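Local coordinates for protein beta sliding clamp (PDB 5WCE) that probably confers processivity on DNA polymerases by forming a ring-shaped head-to-tail homodimer that encircles DNA and tethers them to it, at residues 38-51 with 63-77. Residues are numbered along the deposited sequence; the frame is centred on the assembly and turned at random.
Sequences SNILLSAEGDRLSF and EGFAQIDVPGQITAP
R48 lies between F65 and E63, its guanidinium flat on the phenylalanine ring (planes 7° apart, R48 CZ 3.7 Å from the ring centroid) in a stacked cation-pi pair. E63 CG rests over the opposite guanidinium face, and E63 OE2 pairs with R48 NH2 in a salt bridge whose modelled separation, 2.4 Å, is doubtfully short. Bends at chi2 (-76°) and chi3 bring the arginine chain back alongside G64. A leucine in place of R48 would probably leave the F65 ring without its cationic cover and the E63 carboxylate without this nearby charge. L49 and G64 exchange two backbone hydrogen bonds, and A66 N reaches D47 O (3.0 Å) from above the carbonyl plane.

On the other edge of the hairpin 39-51, closed by a type II' turn from E45 to R48, strand 39-45 runs antiparallel to 72-77. The pairs I40-A76, L42-I74 and A44-G72 each satisfy both N-H and C=O, with I40 N to A76 O at 2.7 Å. The amide of N39 donates from ND2 to T75 OG1 (3.1 Å, 176° at the hydrogen), a hydroxyl also bonded to L119 O. G46 O accepts from two waters, one accepting from I68 N (2.9 Å), the other donating to I68 O.

In the N-terminal clamp domain, 63-77 thus flanks the hairpin on both edges. Strand 67-70 pairs with 9-13 in a second sheet, and beyond the corner at D69 the chain returns to the hairpin's sheet as outermost strand 72-77; L10 meets A44, L49 and I68 between the sheets, while helix 14-25 packs on I40 and F51.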
ATOM      1  N   SER A  38     -23.992   1.453   8.327  1.00 24.52           N
ATOM      2  CA  SER A  38     -22.773   2.219   8.543  1.00 24.39           C
ATOM      3  C   SER A  38     -22.610   2.616  10.007  1.00 23.48           C
ATOM      4  O   SER A  38     -21.570   3.163  10.342  1.00 23.63           O
ATOM      5  CB  SER A  38     -22.797   3.524   7.681  1.00 26.18           C
ATOM      6  OG  SER A  38     -22.492   3.121   6.358  1.00 28.31           O
ATOM      7  N   ASN A  39     -23.610   2.357  10.853  1.00 21.29           N
ATOM      8  CA  ASN A  39     -23.580   2.809  12.231  1.00 19.85           C
ATOM      9  C   ASN A  39     -23.150   1.775  13.244  1.00 19.26           C
ATOM     10  O   ASN A  39     -23.231   0.524  13.004  1.00 17.74           O
ATOM     11  CB  ASN A  39     -24.931   3.414  12.638  1.00 19.87           C
ATOM     12  CG  ASN A  39     -25.155   4.790  12.019  1.00 19.98           C
ATOM     13  OD1 ASN A  39     -24.398   5.206  11.164  1.00 19.47           O
ATOM     14  ND2 ASN A  39     -26.214   5.494  12.452  1.00 19.85           N
ATOM     15  N   ILE A  40     -22.690   2.293  14.387  1.00 19.23           N
ATOM     16  CA  ILE A  40     -22.465   1.489  15.582  1.00 19.77           C
ATOM     17  C   ILE A  40     -23.638   1.702  16.522  1.00 19.68           C
ATOM     18  O   ILE A  40     -24.075   2.826  16.732  1.00 19.18           O
ATOM     19  CB  ILE A  40     -21.119   1.821  16.285  1.00 21.12           C
ATOM     20  CG1 ILE A  40     -19.957   1.278  15.485  1.00 22.13           C
ATOM     21  CG2 ILE A  40     -21.026   1.223  17.697  1.00 21.47           C
ATOM     22  CD1 ILE A  40     -18.572   1.845  15.846  1.00 23.08           C
ATOM     23  N   LEU A  41     -24.163   0.617  17.067  1.00 18.72           N
ATOM     24  CA  LEU A  41     -25.102   0.650  18.195  1.00 19.77           C
ATOM     25  C   LEU A  41     -24.319   0.830  19.499  1.00 19.36           C
ATOM     26  O   LEU A  41     -23.479  -0.021  19.873  1.00 19.00           O
ATOM     27  CB  LEU A  41     -25.895  -0.659  18.253  1.00 21.03           C
ATOM     28  CG  LEU A  41     -26.847  -0.800  19.465  1.00 22.22           C
ATOM     29  CD1 LEU A  41     -27.954   0.239  19.418  1.00 23.27           C
ATOM     30  CD2 LEU A  41     -27.375  -2.223  19.481  1.00 23.20           C
ATOM     31  N   LEU A  42     -24.563   1.962  20.180  1.00 20.40           N
ATOM     32  CA  LEU A  42     -23.938   2.327  21.437  1.00 21.14           C
ATOM     33  C   LEU A  42     -25.000   2.066  22.518  1.00 22.04           C
ATOM     34  O   LEU A  42     -26.107   2.572  22.427  1.00 21.22           O
ATOM     35  CB  LEU A  42     -23.510   3.786  21.437  1.00 22.21           C
ATOM     36  CG  LEU A  42     -22.439   4.164  20.412  1.00 23.31           C
ATOM     37  CD1 LEU A  42     -22.252   5.683  20.446  1.00 24.59           C
ATOM     38  CD2 LEU A  42     -21.113   3.513  20.714  1.00 23.44           C
ATOM     39  N   SER A  43     -24.663   1.253  23.502  1.00 22.29           N
ATOM     40  CA  SER A  43     -25.621   0.937  24.529  1.00 24.79           C
ATOM     41  C   SER A  43     -24.958   1.141  25.902  1.00 24.26           C
ATOM     42  O   SER A  43     -24.042   0.399  26.276  1.00 23.28           O
ATOM     43  CB  SER A  43     -26.135  -0.488  24.279  1.00 26.09           C
ATOM     44  OG  SER A  43     -26.998  -0.855  25.346  1.00 31.84           O
ATOM     45  N   ALA A  44     -25.394   2.174  26.636  1.00 23.50           N
ATOM     46  CA  ALA A  44     -24.795   2.512  27.921  1.00 24.05           C
ATOM     47  C   ALA A  44     -25.684   2.046  29.078  1.00 25.65           C
ATOM     48  O   ALA A  44     -26.868   2.389  29.123  1.00 25.07           O
ATOM     49  CB  ALA A  44     -24.579   3.999  28.040  1.00 24.02           C
ATOM     50  N   GLU A  45     -25.087   1.357  30.023  1.00 27.02           N
ATOM     51  CA  GLU A  45     -25.825   0.808  31.154  1.00 30.86           C
ATOM     52  C   GLU A  45     -24.824   0.379  32.212  1.00 29.77           C
ATOM     53  O   GLU A  45     -23.816  -0.204  31.895  1.00 28.25           O
ATOM     54  CB  GLU A  45     -26.651  -0.399  30.686  1.00 35.30           C
ATOM     55  CG  GLU A  45     -27.746  -0.813  31.648  1.00 40.62           C
ATOM     56  CD  GLU A  45     -28.341  -2.179  31.288  1.00 46.44           C
ATOM     57  OE1 GLU A  45     -28.147  -2.659  30.144  1.00 54.33           O
ATOM     58  OE2 GLU A  45     -28.980  -2.797  32.149  1.00 53.43           O
ATOM     59  N   GLY A  46     -25.103   0.699  33.469  1.00 31.23           N
ATOM     60  CA  GLY A  46     -24.241   0.312  34.591  1.00 31.64           C
ATOM     61  C   GLY A  46     -22.921   1.056  34.565  1.00 31.20           C
ATOM     62  O   GLY A  46     -22.868   2.274  34.760  1.00 30.44           O
ATOM     63  N   ASP A  47     -21.864   0.304  34.334  1.00 29.46           N
ATOM     64  CA  ASP A  47     -20.501   0.798  34.247  1.00 29.58           C
ATOM     65  C   ASP A  47     -19.875   0.493  32.887  1.00 27.56           C
ATOM     66  O   ASP A  47     -18.670   0.586  32.729  1.00 26.00           O
ATOM     67  CB  ASP A  47     -19.668   0.124  35.316  1.00 31.27           C
ATOM     68  CG  ASP A  47     -20.153   0.501  36.726  1.00 33.94           C
ATOM     69  OD1 ASP A  47     -20.290   1.689  37.031  1.00 35.04           O
ATOM     70  OD2 ASP A  47     -20.474  -0.396  37.509  1.00 38.22           O
ATOM     71  N   ARG A  48     -20.716   0.106  31.938  1.00 27.62           N
ATOM     72  CA  ARG A  48     -20.254  -0.307  30.597  1.00 28.06           C
ATOM     73  C   ARG A  48     -20.973   0.409  29.432  1.00 26.29           C
ATOM     74  O   ARG A  48     -22.198   0.568  29.421  1.00 25.42           O
ATOM     75  CB  ARG A  48     -20.418  -1.812  30.455  1.00 29.96           C
ATOM     76  CG  ARG A  48     -19.397  -2.579  31.215  1.00 33.08           C
ATOM     77  CD  ARG A  48     -18.031  -2.591  30.561  0.60 33.73           C
ATOM     78  NE  ARG A  48     -17.357  -3.899  30.657  0.60 34.82           N
ATOM     79  CZ  ARG A  48     -16.072  -4.102  30.341  0.60 35.88           C
ATOM     80  NH1 ARG A  48     -15.322  -3.122  29.891  0.60 35.83           N
ATOM     81  NH2 ARG A  48     -15.534  -5.315  30.427  0.60 37.73           N
ATOM     82  N   LEU A  49     -20.162   0.768  28.432  1.00 24.64           N
ATOM     83  CA  LEU A  49     -20.641   1.131  27.126  1.00 23.51           C
ATOM     84  C   LEU A  49     -20.418  -0.088  26.216  1.00 22.96           C
ATOM     85  O   LEU A  49     -19.275  -0.549  26.078  1.00 21.70           O
ATOM     86  CB  LEU A  49     -19.858   2.331  26.595  1.00 23.30           C
ATOM     87  CG  LEU A  49     -20.270   2.910  25.237  1.00 22.26           C
ATOM     88  CD1 LEU A  49     -21.754   3.167  25.172  1.00 22.26           C
ATOM     89  CD2 LEU A  49     -19.488   4.168  24.950  1.00 22.67           C
ATOM     90  N   SER A  50     -21.504  -0.606  25.652  1.00 23.08           N
ATOM     91  CA  SER A  50     -21.470  -1.694  24.679  1.00 23.10           C
ATOM     92  C   SER A  50     -21.522  -1.133  23.276  1.00 21.77           C
ATOM     93  O   SER A  50     -22.084  -0.050  23.034  1.00 20.37           O
ATOM     94  CB  SER A  50     -22.609  -2.680  24.888  1.00 24.21           C
ATOM     95  OG  SER A  50     -22.489  -3.267  26.178  1.00 26.61           O
ATOM     96  N   PHE A  51     -20.886  -1.873  22.356  1.00 21.58           N
ATOM     97  CA  PHE A  51     -20.644  -1.409  20.980  1.00 21.07           C
ATOM     98  C   PHE A  51     -21.017  -2.576  20.119  1.00 22.05           C
ATOM     99  O   PHE A  51     -20.618  -3.720  20.478  1.00 23.70           O
ATOM    100  CB  PHE A  51     -19.189  -1.115  20.755  1.00 21.31           C
ATOM    101  CG  PHE A  51     -18.627   0.015  21.576  1.00 21.02           C
ATOM    102  CD1 PHE A  51     -18.185  -0.213  22.888  1.00 22.15           C
ATOM    103  CD2 PHE A  51     -18.433   1.232  21.019  1.00 20.92           C
ATOM    104  CE1 PHE A  51     -17.593   0.815  23.634  1.00 22.48           C
ATOM    105  CE2 PHE A  51     -17.843   2.265  21.745  1.00 21.63           C
ATOM    106  CZ  PHE A  51     -17.444   2.054  23.056  1.00 22.19           C
ATOM    107  N   GLU A  63     -17.149  -4.191  24.571  1.00 25.45           N
ATOM    108  CA  GLU A  63     -17.567  -3.409  25.728  1.00 27.54           C
ATOM    109  C   GLU A  63     -16.369  -2.694  26.307  1.00 26.04           C
ATOM    110  O   GLU A  63     -15.253  -3.187  26.237  1.00 25.57           O
ATOM    111  CB  GLU A  63     -18.292  -4.252  26.777  1.00 32.39           C
ATOM    112  CG  GLU A  63     -17.477  -5.362  27.376  1.00 38.85           C
ATOM    113  CD  GLU A  63     -18.110  -6.036  28.597  1.00 42.71           C
ATOM    114  OE1 GLU A  63     -19.351  -5.965  28.815  1.00 46.78           O
ATOM    115  OE2 GLU A  63     -17.317  -6.589  29.391  1.00 49.45           O
ATOM    116  N   GLY A  64     -16.604  -1.504  26.827  1.00 24.43           N
ATOM    117  CA  GLY A  64     -15.582  -0.772  27.571  1.00 24.77           C
ATOM    118  C   GLY A  64     -16.153  -0.194  28.843  1.00 25.07           C
ATOM    119  O   GLY A  64     -17.352   0.056  28.916  1.00 25.09           O
ATOM    120  N   PHE A  65     -15.289   0.045  29.835  1.00 25.48           N
ATOM    121  CA  PHE A  65     -15.717   0.706  31.079  1.00 26.21           C
ATOM    122  C   PHE A  65     -15.977   2.173  30.791  1.00 25.77           C
ATOM    123  O   PHE A  65     -15.241   2.779  29.987  1.00 24.95           O
ATOM    124  CB  PHE A  65     -14.643   0.567  32.134  1.00 27.72           C
ATOM    125  CG  PHE A  65     -14.427  -0.854  32.577  1.00 28.88           C
ATOM    126  CD1 PHE A  65     -15.475  -1.570  33.191  1.00 29.72           C
ATOM    127  CD2 PHE A  65     -13.209  -1.466  32.365  1.00 29.51           C
ATOM    128  CE1 PHE A  65     -15.269  -2.894  33.599  1.00 31.06           C
ATOM    129  CE2 PHE A  65     -13.010  -2.798  32.758  1.00 31.48           C
ATOM    130  CZ  PHE A  65     -14.047  -3.491  33.365  1.00 31.05           C
ATOM    131  N   ALA A  66     -17.026   2.705  31.407  1.00 25.50           N
ATOM    132  CA  ALA A  66     -17.380   4.112  31.265  1.00 26.41           C
ATOM    133  C   ALA A  66     -18.133   4.569  32.503  1.00 28.13           C
ATOM    134  O   ALA A  66     -18.757   3.752  33.203  1.00 29.35           O
ATOM    135  CB  ALA A  66     -18.254   4.320  30.056  1.00 25.46           C
ATOM    136  N   GLN A  67     -18.088   5.870  32.747  1.00 29.74           N
ATOM    137  CA  GLN A  67     -18.901   6.475  33.776  1.00 32.13           C
ATOM    138  C   GLN A  67     -20.241   6.927  33.172  1.00 30.64           C
ATOM    139  O   GLN A  67     -20.302   7.922  32.386  1.00 29.16           O
ATOM    140  CB  GLN A  67     -18.147   7.648  34.377  1.00 35.89           C
ATOM    141  CG  GLN A  67     -18.838   8.211  35.595  1.00 39.97           C
ATOM    142  CD  GLN A  67     -18.698   9.706  35.638  1.00 45.16           C
ATOM    143  OE1 GLN A  67     -17.824  10.232  36.344  1.00 51.24           O
ATOM    144  NE2 GLN A  67     -19.509  10.403  34.827  1.00 46.84           N
ATOM    145  N   ILE A  68     -21.315   6.218  33.542  1.00 29.39           N
ATOM    146  CA  ILE A  68     -22.615   6.382  32.922  1.00 29.50           C
ATOM    147  C   ILE A  68     -23.478   7.249  33.841  1.00 29.83           C
ATOM    148  O   ILE A  68     -23.820   6.835  34.942  1.00 29.61           O
ATOM    149  CB  ILE A  68     -23.327   5.044  32.670  1.00 30.42           C
ATOM    150  CG1 ILE A  68     -22.441   4.013  31.878  1.00 30.71           C
ATOM    151  CG2 ILE A  68     -24.638   5.269  31.939  1.00 30.56           C
ATOM    152  CD1 ILE A  68     -21.860   4.542  30.629  1.00 30.38           C
ATOM    153  N   ASP A  69     -23.823   8.450  33.394  1.00 29.97           N
ATOM    154  CA  ASP A  69     -24.727   9.294  34.140  1.00 31.00           C
ATOM    155  C   ASP A  69     -26.140   8.983  33.789  1.00 29.54           C
ATOM    156  O   ASP A  69     -26.984   8.943  34.669  1.00 29.29           O
ATOM    157  CB  ASP A  69     -24.463  10.748  33.854  1.00 32.55           C
ATOM    158  CG  ASP A  69     -23.098  11.154  34.209  1.00 35.01           C
ATOM    159  OD1 ASP A  69     -22.543  10.708  35.232  1.00 36.63           O
ATOM    160  OD2 ASP A  69     -22.568  11.963  33.443  1.00 38.45           O
ATOM    161  N   VAL A  70     -26.406   8.765  32.512  1.00 28.35           N
ATOM    162  CA  VAL A  70     -27.730   8.397  32.067  1.00 28.56           C
ATOM    163  C   VAL A  70     -27.615   7.244  31.082  1.00 27.83           C
ATOM    164  O   VAL A  70     -26.926   7.380  30.067  1.00 28.73           O
ATOM    165  CB  VAL A  70     -28.449   9.579  31.397  1.00 28.86           C
ATOM    166  CG1 VAL A  70     -29.833   9.159  30.921  1.00 29.28           C
ATOM    167  CG2 VAL A  70     -28.558  10.764  32.347  1.00 29.64           C
ATOM    168  N   PRO A  71     -28.247   6.107  31.380  1.00 28.34           N
ATOM    169  CA  PRO A  71     -28.183   4.992  30.453  1.00 27.23           C
ATOM    170  C   PRO A  71     -29.045   5.213  29.242  1.00 27.36           C
ATOM    171  O   PRO A  71     -29.999   6.015  29.270  1.00 27.35           O
ATOM    172  CB  PRO A  71     -28.747   3.812  31.273  1.00 28.32           C
ATOM    173  CG  PRO A  71     -29.682   4.462  32.267  1.00 28.95           C
ATOM    174  CD  PRO A  71     -29.193   5.865  32.506  1.00 28.70           C
ATOM    175  N   GLY A  72     -28.721   4.523  28.164  1.00 26.59           N
ATOM    176  CA  GLY A  72     -29.529   4.584  26.969  1.00 27.92           C
ATOM    177  C   GLY A  72     -28.792   4.005  25.790  1.00 28.58           C
ATOM    178  O   GLY A  72     -27.651   3.534  25.945  1.00 29.23           O
ATOM    179  N   GLN A  73     -29.453   4.057  24.638  1.00 29.82           N
ATOM    180  CA  GLN A  73     -28.962   3.446  23.383  1.00 31.28           C
ATOM    181  C   GLN A  73     -29.154   4.366  22.205  1.00 30.39           C
ATOM    182  O   GLN A  73     -30.226   4.959  22.034  1.00 30.00           O
ATOM    183  CB  GLN A  73     -29.729   2.181  23.014  1.00 33.87           C
ATOM    184  CG  GLN A  73     -29.609   1.005  23.941  1.00 36.33           C
ATOM    185  CD  GLN A  73     -30.258  -0.217  23.324  1.00 38.56           C
ATOM    186  OE1 GLN A  73     -29.586  -1.220  23.042  1.00 39.87           O
ATOM    187  NE2 GLN A  73     -31.571  -0.123  23.071  1.00 40.53           N
ATOM    188  N   ILE A  74     -28.149   4.457  21.356  1.00 29.08           N
ATOM    189  CA  ILE A  74     -28.276   5.205  20.118  1.00 29.22           C
ATOM    190  C   ILE A  74     -27.402   4.563  19.062  1.00 26.37           C
ATOM    191  O   ILE A  74     -26.574   3.721  19.410  1.00 25.97           O
ATOM    192  CB  ILE A  74     -27.785   6.644  20.305  1.00 31.39           C
ATOM    193  CG1 ILE A  74     -26.300   6.632  20.683  1.00 31.73           C
ATOM    194  CG2 ILE A  74     -28.645   7.412  21.289  1.00 34.76           C
ATOM    195  CD1 ILE A  74     -25.713   7.950  21.054  1.00 34.57           C
ATOM    196  N   THR A  75     -27.564   4.974  17.809  1.00 24.50           N
ATOM    197  CA  THR A  75     -26.647   4.535  16.773  1.00 23.96           C
ATOM    198  C   THR A  75     -25.998   5.741  16.121  1.00 22.86           C
ATOM    199  O   THR A  75     -26.633   6.821  15.980  1.00 23.00           O
ATOM    200  CB  THR A  75     -27.250   3.613  15.687  1.00 24.17           C
ATOM    201  OG1 THR A  75     -27.978   4.380  14.722  1.00 25.68           O
ATOM    202  CG2 THR A  75     -28.147   2.555  16.338  1.00 25.12           C
ATOM    203  N   ALA A  76     -24.737   5.561  15.744  1.00 21.92           N
ATOM    204  CA  ALA A  76     -23.974   6.672  15.179  1.00 22.59           C
ATOM    205  C   ALA A  76     -22.934   6.156  14.180  1.00 21.79           C
ATOM    206  O   ALA A  76     -22.515   4.988  14.293  1.00 20.66           O
ATOM    207  CB  ALA A  76     -23.310   7.437  16.335  1.00 22.93           C
ATOM    208  N   PRO A  77     -22.519   7.001  13.208  1.00 21.90           N
ATOM    209  CA  PRO A  77     -21.637   6.553  12.137  1.00 21.89           C
ATOM    210  C   PRO A  77     -20.302   5.982  12.647  1.00 21.30           C
ATOM    211  O   PRO A  77     -19.583   6.607  13.413  1.00 20.42           O
ATOM    212  CB  PRO A  77     -21.455   7.795  11.240  1.00 23.18           C
ATOM    213  CG  PRO A  77     -22.525   8.716  11.636  1.00 23.89           C
ATOM    214  CD  PRO A  77     -22.911   8.415  13.036  1.00 23.15           C
TER
HETATM  215  O   HOH W   1     -21.165   4.259  35.717  1.00 29.62           O
HETATM  216  O   HOH W   2     -24.683   4.101  36.009  1.00 42.20           O